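CheA (Treponema denticola, PDB 6Y1Y) contributes the dimerization domain of a histidine kinase that probably autophosphorylates and relays chemoreceptor signals to the flagellar motors. Local coordinates at residues B[60-65]-B[76-81]; B[24-29]-B[105-110]. One frame throughout, in Å; residues are numbered along the deposited sequence.

Contact 1 (B[60-65]-B[76-81]); sequences PEYLEK and KQDVLN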
ATOM      1  N   PRO B  60      33.972  -9.352  -3.405  1.00 11.49           N
ATOM      2  CA  PRO B  60      35.121 -10.180  -3.804  1.00 12.62           C
ATOM      3  C   PRO B  60      36.242  -9.362  -4.409  1.00 12.32           C
ATOM      4  O   PRO B  60      37.422  -9.649  -4.163  1.00 13.37           O
ATOM      5  CB  PRO B  60      34.525 -11.172  -4.818  1.00 13.56           C
ATOM      6  CG  PRO B  60      33.036 -11.104  -4.616  1.00 16.90           C
ATOM      7  CD  PRO B  60      32.765  -9.695  -4.183  1.00 12.30           C
ATOM      8  N   GLU B  61      35.904  -8.306  -5.146  1.00 12.91           N
ATOM      9  CA  GLU B  61      36.935  -7.449  -5.717  1.00 13.07           C
ATOM     10  C   GLU B  61      37.756  -6.799  -4.622  1.00 15.16           C
ATOM     11  O   GLU B  61      38.991  -6.754  -4.700  1.00 14.54           O
ATOM     12  CB  GLU B  61      36.287  -6.374  -6.595  1.00 15.85           C
ATOM     13  CG  GLU B  61      35.621  -6.888  -7.854  1.00 22.62           C
ATOM     14  CD  GLU B  61      36.564  -6.863  -9.040  1.00 35.11           C
ATOM     15  OE1 GLU B  61      36.151  -7.302 -10.135  1.00 36.82           O
ATOM     16  OE2 GLU B  61      37.716  -6.400  -8.871  1.00 36.72           O
ATOM     17  N   TYR B  62      37.087  -6.316  -3.579  1.00 11.43           N
ATOM     18  CA  TYR B  62      37.778  -5.645  -2.483  1.00 12.84           C
ATOM     19  C   TYR B  62      38.643  -6.605  -1.681  1.00 14.39           C
ATOM     20  O   TYR B  62      39.690  -6.203  -1.168  1.00 12.23           O
ATOM     21  CB  TYR B  62      36.769  -4.929  -1.593  1.00 13.85           C
ATOM     22  CG  TYR B  62      36.308  -3.612  -2.170  1.00 14.58           C
ATOM     23  CD1 TYR B  62      36.665  -3.221  -3.458  1.00 12.78           C
ATOM     24  CD2 TYR B  62      35.518  -2.765  -1.419  1.00 11.67           C
ATOM     25  CE1 TYR B  62      36.244  -2.006  -3.978  1.00 15.17           C
ATOM     26  CE2 TYR B  62      35.092  -1.548  -1.924  1.00 12.42           C
ATOM     27  CZ  TYR B  62      35.465  -1.178  -3.203  1.00 14.18           C
ATOM     28  OH  TYR B  62      35.054   0.035  -3.714  1.00 16.09           O
ATOM     29  N   LEU B  63      38.202  -7.855  -1.513  1.00 12.99           N
ATOM     30  CA  LEU B  63      39.052  -8.837  -0.844  1.00 12.88           C
ATOM     31  C   LEU B  63      40.341  -9.034  -1.620  1.00 12.83           C
ATOM     32  O   LEU B  63      41.433  -9.074  -1.036  1.00 14.27           O
ATOM     33  CB  LEU B  63      38.312 -10.168  -0.713  1.00 13.54           C
ATOM     34  CG  LEU B  63      37.105 -10.155   0.215  1.00 10.72           C
ATOM     35  CD1 LEU B  63      36.222 -11.395   0.007  1.00 16.85           C
ATOM     36  CD2 LEU B  63      37.574 -10.030   1.654  1.00 14.27           C
ATOM     37  N   GLU B  64      40.232  -9.159  -2.945  1.00 14.66           N
ATOM     38  CA  GLU B  64      41.421  -9.250  -3.785  1.00 16.40           C
ATOM     39  C   GLU B  64      42.317  -8.029  -3.606  1.00 18.78           C
ATOM     40  O   GLU B  64      43.542  -8.155  -3.511  1.00 18.44           O
ATOM     41  CB  GLU B  64      41.006  -9.404  -5.246  1.00 19.32           C
ATOM     42  CG  GLU B  64      42.112  -9.834  -6.183  1.00 28.55           C
ATOM     43  CD  GLU B  64      41.568 -10.560  -7.398  1.00 31.98           C
ATOM     44  OE1 GLU B  64      40.855  -9.919  -8.202  1.00 40.04           O
ATOM     45  OE2 GLU B  64      41.853 -11.768  -7.547  1.00 33.23           O
ATOM     46  N   LYS B  65      41.725  -6.837  -3.540  1.00 12.92           N
ATOM     47  CA  LYS B  65      42.529  -5.626  -3.406  1.00 13.72           C
ATOM     48  C   LYS B  65      43.249  -5.574  -2.062  1.00 17.60           C
ATOM     49  O   LYS B  65      44.374  -5.071  -1.977  1.00 16.31           O
ATOM     50  CB  LYS B  65      41.661  -4.395  -3.647  1.00 15.29           C
ATOM     51  CG  LYS B  65      41.217  -4.315  -5.104  1.00 21.85           C
ATOM     52  CD  LYS B  65      40.246  -3.190  -5.352  1.00 23.40           C
ATOM     53  CE  LYS B  65      40.335  -2.699  -6.788  1.00 35.16           C
ATOM     54  NZ  LYS B  65      41.535  -3.243  -7.481  1.00 35.69           N
ATOM     55  N   LYS B  76      37.442  -0.919   3.935  1.00 14.49           N
ATOM     56  CA  LYS B  76      36.446  -1.009   4.997  1.00 13.97           C
ATOM     57  C   LYS B  76      35.455   0.146   4.938  1.00 12.72           C
ATOM     58  O   LYS B  76      34.239  -0.051   5.051  1.00 12.53           O
ATOM     59  CB  LYS B  76      37.150  -1.022   6.351  1.00 15.57           C
ATOM     60  CG  LYS B  76      36.197  -1.130   7.532  1.00 23.96           C
ATOM     61  CD  LYS B  76      36.648  -2.213   8.496  1.00 31.82           C
ATOM     62  CE  LYS B  76      35.517  -2.653   9.410  1.00 36.35           C
ATOM     63  NZ  LYS B  76      35.930  -3.805  10.267  1.00 38.20           N
ATOM     64  N   GLN B  77      35.964   1.363   4.768  1.00 12.22           N
ATOM     65  CA  GLN B  77      35.100   2.536   4.729  1.00 12.35           C
ATOM     66  C   GLN B  77      34.142   2.486   3.552  1.00 11.26           C
ATOM     67  O   GLN B  77      32.951   2.794   3.702  1.00 10.67           O
ATOM     68  CB  GLN B  77      35.949   3.807   4.694  1.00 15.97           C
ATOM     69  CG  GLN B  77      36.521   4.148   6.056  1.00 20.19           C
ATOM     70  CD  GLN B  77      37.501   5.306   6.031  1.00 19.29           C
ATOM     71  OE1 GLN B  77      37.921   5.768   4.970  1.00 22.39           O
ATOM     72  NE2 GLN B  77      37.870   5.785   7.217  1.00 28.94           N
ATOM     73  N   ASP B  78      34.630   2.108   2.368  1.00 10.87           N
ATOM     74  CA  ASP B  78      33.744   2.121   1.212  1.00 11.57           C
ATOM     75  C   ASP B  78      32.658   1.064   1.340  1.00 11.15           C
ATOM     76  O   ASP B  78      31.508   1.315   0.967  1.00 11.39           O
ATOM     77  CB  ASP B  78      34.528   1.967  -0.090  1.00 12.34           C
ATOM     78  CG  ASP B  78      33.712   2.373  -1.302  1.00 15.82           C
ATOM     79  OD1 ASP B  78      33.248   3.536  -1.372  1.00 14.43           O
ATOM     80  OD2 ASP B  78      33.500   1.527  -2.189  1.00 13.24           O
ATOM     81  N   VAL B  79      32.998  -0.126   1.853  1.00  9.34           N
ATOM     82  CA  VAL B  79      31.985  -1.152   2.074  1.00 10.50           C
ATOM     83  C   VAL B  79      30.933  -0.638   3.040  1.00  9.26           C
ATOM     84  O   VAL B  79      29.731  -0.800   2.803  1.00  9.97           O
ATOM     85  CB  VAL B  79      32.626  -2.462   2.569  1.00 14.39           C
ATOM     86  CG1 VAL B  79      31.542  -3.474   2.948  1.00 19.23           C
ATOM     87  CG2 VAL B  79      33.504  -3.020   1.489  1.00 16.80           C
ATOM     88  N   LEU B  80      31.360  -0.002   4.137  1.00 10.51           N
ATOM     89  CA  LEU B  80      30.409   0.518   5.123  1.00  8.86           C
ATOM     90  C   LEU B  80      29.544   1.624   4.530  1.00  8.86           C
ATOM     91  O   LEU B  80      28.359   1.737   4.862  1.00  9.95           O
ATOM     92  CB  LEU B  80      31.158   1.029   6.364  1.00 11.66           C
ATOM     93  CG  LEU B  80      31.689  -0.092   7.260  1.00 17.66           C
ATOM     94  CD1 LEU B  80      32.646   0.460   8.299  1.00 17.29           C
ATOM     95  CD2 LEU B  80      30.525  -0.833   7.927  1.00 18.04           C
ATOM     96  N   ASN B  81      30.124   2.451   3.660  1.00  9.80           N
ATOM     97  CA  ASN B  81      29.372   3.537   3.031  1.00  9.20           C
ATOM     98  C   ASN B  81      28.343   3.000   2.047  1.00  9.08           C
ATOM     99  O   ASN B  81      27.225   3.520   1.972  1.00  8.56           O
ATOM    100  CB  ASN B  81      30.329   4.522   2.369  1.00  8.78           C
ATOM    101  CG  ASN B  81      31.057   5.362   3.393  1.00  9.95           C
ATOM    102  OD1 ASN B  81      30.598   5.498   4.527  1.00 11.39           O
ATOM    103  ND2 ASN B  81      32.207   5.904   3.019  1.00 11.60           N
TER

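Contact 2 (B[24-29]-B[105-110]); sequences KASLNQ and KSSSQN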
ATOM      1  N   LYS B  24     -16.225   9.422   0.618  1.00 14.95           N
ATOM      2  CA  LYS B  24     -15.741   9.117  -0.729  1.00 14.41           C
ATOM      3  C   LYS B  24     -14.545   9.983  -1.104  1.00 16.16           C
ATOM      4  O   LYS B  24     -13.561   9.487  -1.669  1.00 16.01           O
ATOM      5  CB  LYS B  24     -16.868   9.294  -1.754  1.00 17.29           C
ATOM      6  CG  LYS B  24     -16.503   8.870  -3.187  1.00 19.22           C
ATOM      7  CD  LYS B  24     -15.893   9.995  -4.055  1.00 19.99           C
ATOM      8  CE  LYS B  24     -15.095   9.399  -5.225  1.00 24.79           C
ATOM      9  NZ  LYS B  24     -14.439  10.415  -6.105  1.00 27.86           N
ATOM     10  N   ALA B  25     -14.612  11.280  -0.813  1.00 13.21           N
ATOM     11  CA  ALA B  25     -13.486  12.154  -1.127  1.00 14.36           C
ATOM     12  C   ALA B  25     -12.235  11.708  -0.382  1.00 14.09           C
ATOM     13  O   ALA B  25     -11.124  11.752  -0.929  1.00 16.57           O
ATOM     14  CB  ALA B  25     -13.831  13.607  -0.796  1.00 14.86           C
ATOM     15  N   SER B  26     -12.393  11.247   0.862  1.00 12.99           N
ATOM     16  CA  SER B  26     -11.232  10.797   1.619  1.00 13.26           C
ATOM     17  C   SER B  26     -10.692   9.490   1.051  1.00 14.24           C
ATOM     18  O   SER B  26      -9.475   9.313   0.928  1.00 13.52           O
ATOM     19  CB  SER B  26     -11.617  10.635   3.087  1.00 15.20           C
ATOM     20  OG  SER B  26     -10.590  10.014   3.845  1.00 18.23           O
ATOM     21  N   LEU B  27     -11.585   8.592   0.636  1.00 12.40           N
ATOM     22  CA  LEU B  27     -11.156   7.340   0.023  1.00 12.51           C
ATOM     23  C   LEU B  27     -10.440   7.605  -1.290  1.00 13.11           C
ATOM     24  O   LEU B  27      -9.458   6.930  -1.611  1.00 11.94           O
ATOM     25  CB  LEU B  27     -12.359   6.417  -0.193  1.00 11.52           C
ATOM     26  CG  LEU B  27     -12.916   5.827   1.100  1.00 10.70           C
ATOM     27  CD1 LEU B  27     -14.315   5.281   0.896  1.00 13.63           C
ATOM     28  CD2 LEU B  27     -11.996   4.732   1.640  1.00 14.14           C
ATOM     29  N   ASN B  28     -10.912   8.587  -2.064  1.00 13.45           N
ATOM     30  CA  ASN B  28     -10.207   8.950  -3.288  1.00 13.47           C
ATOM     31  C   ASN B  28      -8.777   9.393  -2.988  1.00 14.49           C
ATOM     32  O   ASN B  28      -7.839   8.982  -3.677  1.00 14.28           O
ATOM     33  CB  ASN B  28     -10.968  10.050  -4.032  1.00 13.86           C
ATOM     34  CG  ASN B  28     -10.273  10.475  -5.309  1.00 15.17           C
ATOM     35  OD1 ASN B  28     -10.095   9.677  -6.245  1.00 16.32           O
ATOM     36  ND2 ASN B  28      -9.856  11.736  -5.353  1.00 17.75           N
ATOM     37  N   GLN B  29      -8.588  10.215  -1.952  1.00 12.57           N
ATOM     38  CA  GLN B  29      -7.237  10.625  -1.590  1.00 13.30           C
ATOM     39  C   GLN B  29      -6.394   9.428  -1.173  1.00 15.42           C
ATOM     40  O   GLN B  29      -5.188   9.397  -1.448  1.00 13.69           O
ATOM     41  CB  GLN B  29      -7.287  11.683  -0.496  1.00 16.91           C
ATOM     42  CG  GLN B  29      -7.766  13.044  -1.022  1.00 20.51           C
ATOM     43  CD  GLN B  29      -6.944  13.541  -2.211  1.00 22.01           C
ATOM     44  OE1 GLN B  29      -7.477  13.797  -3.289  1.00 25.19           O
ATOM     45  NE2 GLN B  29      -5.639  13.672  -2.015  1.00 23.98           N
ATOM     46  N   LYS B 105      -8.280   2.318   6.493  1.00  9.88           N
ATOM     47  CA  LYS B 105      -9.129   1.534   7.386  1.00  9.79           C
ATOM     48  C   LYS B 105     -10.129   2.420   8.117  1.00  9.81           C
ATOM     49  O   LYS B 105     -11.277   2.015   8.347  1.00 11.36           O
ATOM     50  CB  LYS B 105      -8.269   0.764   8.387  1.00  9.44           C
ATOM     51  CG  LYS B 105      -7.580  -0.453   7.811  1.00  9.80           C
ATOM     52  CD  LYS B 105      -6.699  -1.080   8.874  1.00 10.61           C
ATOM     53  CE  LYS B 105      -6.279  -2.477   8.477  1.00 15.92           C
ATOM     54  NZ  LYS B 105      -5.434  -3.097   9.534  1.00 20.08           N
ATOM     55  N   SER B 106      -9.699   3.615   8.526  1.00  9.23           N
ATOM     56  CA  SER B 106     -10.591   4.522   9.245  1.00 11.58           C
ATOM     57  C   SER B 106     -11.755   4.954   8.366  1.00 12.11           C
ATOM     58  O   SER B 106     -12.918   4.876   8.778  1.00 13.86           O
ATOM     59  CB  SER B 106      -9.802   5.739   9.731  1.00 11.72           C
ATOM     60  OG  SER B 106     -10.617   6.607  10.500  1.00 12.21           O
ATOM     61  N   SER B 107     -11.465   5.353   7.126  1.00 12.01           N
ATOM     62  CA  SER B 107     -12.527   5.814   6.229  1.00 11.79           C
ATOM     63  C   SER B 107     -13.436   4.670   5.813  1.00 13.96           C
ATOM     64  O   SER B 107     -14.651   4.858   5.667  1.00 13.26           O
ATOM     65  CB  SER B 107     -11.923   6.481   4.996  1.00 11.36           C
ATOM     66  OG  SER B 107     -11.219   7.664   5.337  1.00 19.64           O
ATOM     67  N   SER B 108     -12.864   3.482   5.598  1.00 13.10           N
ATOM     68  CA  SER B 108     -13.667   2.311   5.252  1.00 11.38           C
ATOM     69  C   SER B 108     -14.620   1.942   6.377  1.00 13.90           C
ATOM     70  O   SER B 108     -15.790   1.622   6.133  1.00 13.58           O
ATOM     71  CB  SER B 108     -12.749   1.134   4.924  1.00 12.16           C
ATOM     72  OG  SER B 108     -13.493   0.001   4.508  1.00 15.91           O
ATOM     73  N   GLN B 109     -14.146   1.990   7.625  1.00 12.54           N
ATOM     74  CA  GLN B 109     -15.052   1.671   8.721  1.00 14.53           C
ATOM     75  C   GLN B 109     -16.165   2.702   8.820  1.00 14.48           C
ATOM     76  O   GLN B 109     -17.323   2.353   9.090  1.00 15.20           O
ATOM     77  CB  GLN B 109     -14.293   1.593  10.039  1.00 14.27           C
ATOM     78  CG  GLN B 109     -15.196   1.175  11.179  1.00 15.76           C
ATOM     79  CD  GLN B 109     -14.442   0.890  12.454  1.00 14.01           C
ATOM     80  OE1 GLN B 109     -13.847  -0.180  12.613  1.00 19.42           O
ATOM     81  NE2 GLN B 109     -14.480   1.830  13.376  1.00 14.91           N
ATOM     82  N   ASN B 110     -15.837   3.973   8.603  1.00 11.97           N
ATOM     83  CA  ASN B 110     -16.862   5.005   8.617  1.00 14.88           C
ATOM     84  C   ASN B 110     -17.890   4.759   7.527  1.00 15.32           C
ATOM     85  O   ASN B 110     -19.097   4.914   7.751  1.00 15.46           O
ATOM     86  CB  ASN B 110     -16.224   6.384   8.457  1.00 14.34           C
ATOM     87  CG  ASN B 110     -17.130   7.501   8.934  1.00 24.29           C
ATOM     88  OD1 ASN B 110     -17.725   7.418  10.009  1.00 26.29           O
ATOM     89  ND2 ASN B 110     -17.255   8.541   8.125  1.00 22.34           N
TER
HETATM   90  O   HOH W   1      -9.337   7.418   3.514  1.00 18.09           O

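Contact 1 (B[60-65]-B[76-81])
Tyr62 holds CG opposite its own carbonyl carbon (chi1 -79°), which sets the ring off toward helix 72-87, where its OH meets Asp78; CG of Asp78 lies anti to its backbone N, which brings the carboxylate to the phenol. The two side chains cross at about a right angle. Tyr62 OH donates to Asp78 OD2 over a short 2.6 Å, with the acceptor oxygen lying in the plane of the ring, beyond its edge. On the aspartate side the approach is less regular: the hydroxyl comes in from above the carboxylate plane, 36° out of it, and ring and carboxylate planes are turned 50° apart. Lys58 of the same chain forms a salt bridge to the same OD2, so this one oxygen serves both a phenol and an ammonium group, a pairing that would probably favour the charged form of the acid. Nearer the root of the ring, the CD2 edge of Tyr62 meets Val79 CG2 at 3.5 Å, the apolar half of the contact. The backbones stay well apart, with CA of Tyr62 and CA of Val79 8.6 Å from each other, and the tyrosine spans the gap. Tyr62 also touches Ile75 on helix 72-87, while Val79 packs on Leu56 of the second subunit; the contact thus ties the end of long helix 7-67 to the short helix that follows it, beside the partner chain.

Contact 2 (B[24-29]-B[105-110])
Ser107 reaches from helix 93-125 toward helix 7-67, and its short side chain meets two neighbouring residues there. Its CB, placed by the position of Ser107 on the helix, sits against the end of Leu27, 3.8 Å from CD2, and lies a little farther from Leu27 CG. One atom on, Ser107 OG comes to 2.9 Å from Ser26 OG, with Ser26 CB behind it at 3.7 Å. The same Ser107 OG is hydrogen-bonded to a water at 2.6 Å, and that water makes a weak bond, as donor, to the backbone O of Ser26. A polar patch of two serines, a carbonyl and a water therefore adjoins the methyl of Leu27. What puts the hydroxyl there is the first torsion of Ser107 (chi1 -65°): OG is opposite the carbonyl carbon, on the Ser26 side.

The two helices run antiparallel, their segment axes 9.6 Å apart at closest approach and inclined at 151°. They form an antiparallel hairpin of the CheA dimerization domain; as in other CheA proteins, two such hairpins, one from each subunit, associate in a four-helix bundle. The backbones come closest at Leu27 and Ser107, with their CA atoms 6.5 Å apart, a close approach for which the small serine is well suited. Leu27 leaves its backbone obliquely, yet its CD2 comes within 4.2 Å of the backbone N of Ser108, the residue after Ser107. Leu27 also touches Phe104 of helix 93-125 and, from the second subunit, Leu111. Ser108, which is buried, packs on Thr31 of the second subunit. About one turn after Ser107, Asn110 ND2 hydrogen-bonds Thr23 OG1, a further polar link back to helix 7-67.

In the fold
Both contacts use the long helix 7-67, which takes up nearly half of the residues. Contact 2 joins it to helix 93-125 and contact 1, near its far end, to helix 72-87; the centres are 49 Å apart and the nearest atoms about 33 Å, so they do not touch. Along the chain contact 1 is nested within the loop that contact 2 closes: the polypeptide goes out along helix 7-67, turns, and returns through the two shorter helices in succession. The long helix is thus accompanied by a return arm in two pieces. Both sites also meet the second subunit, as expected of a dimerization domain.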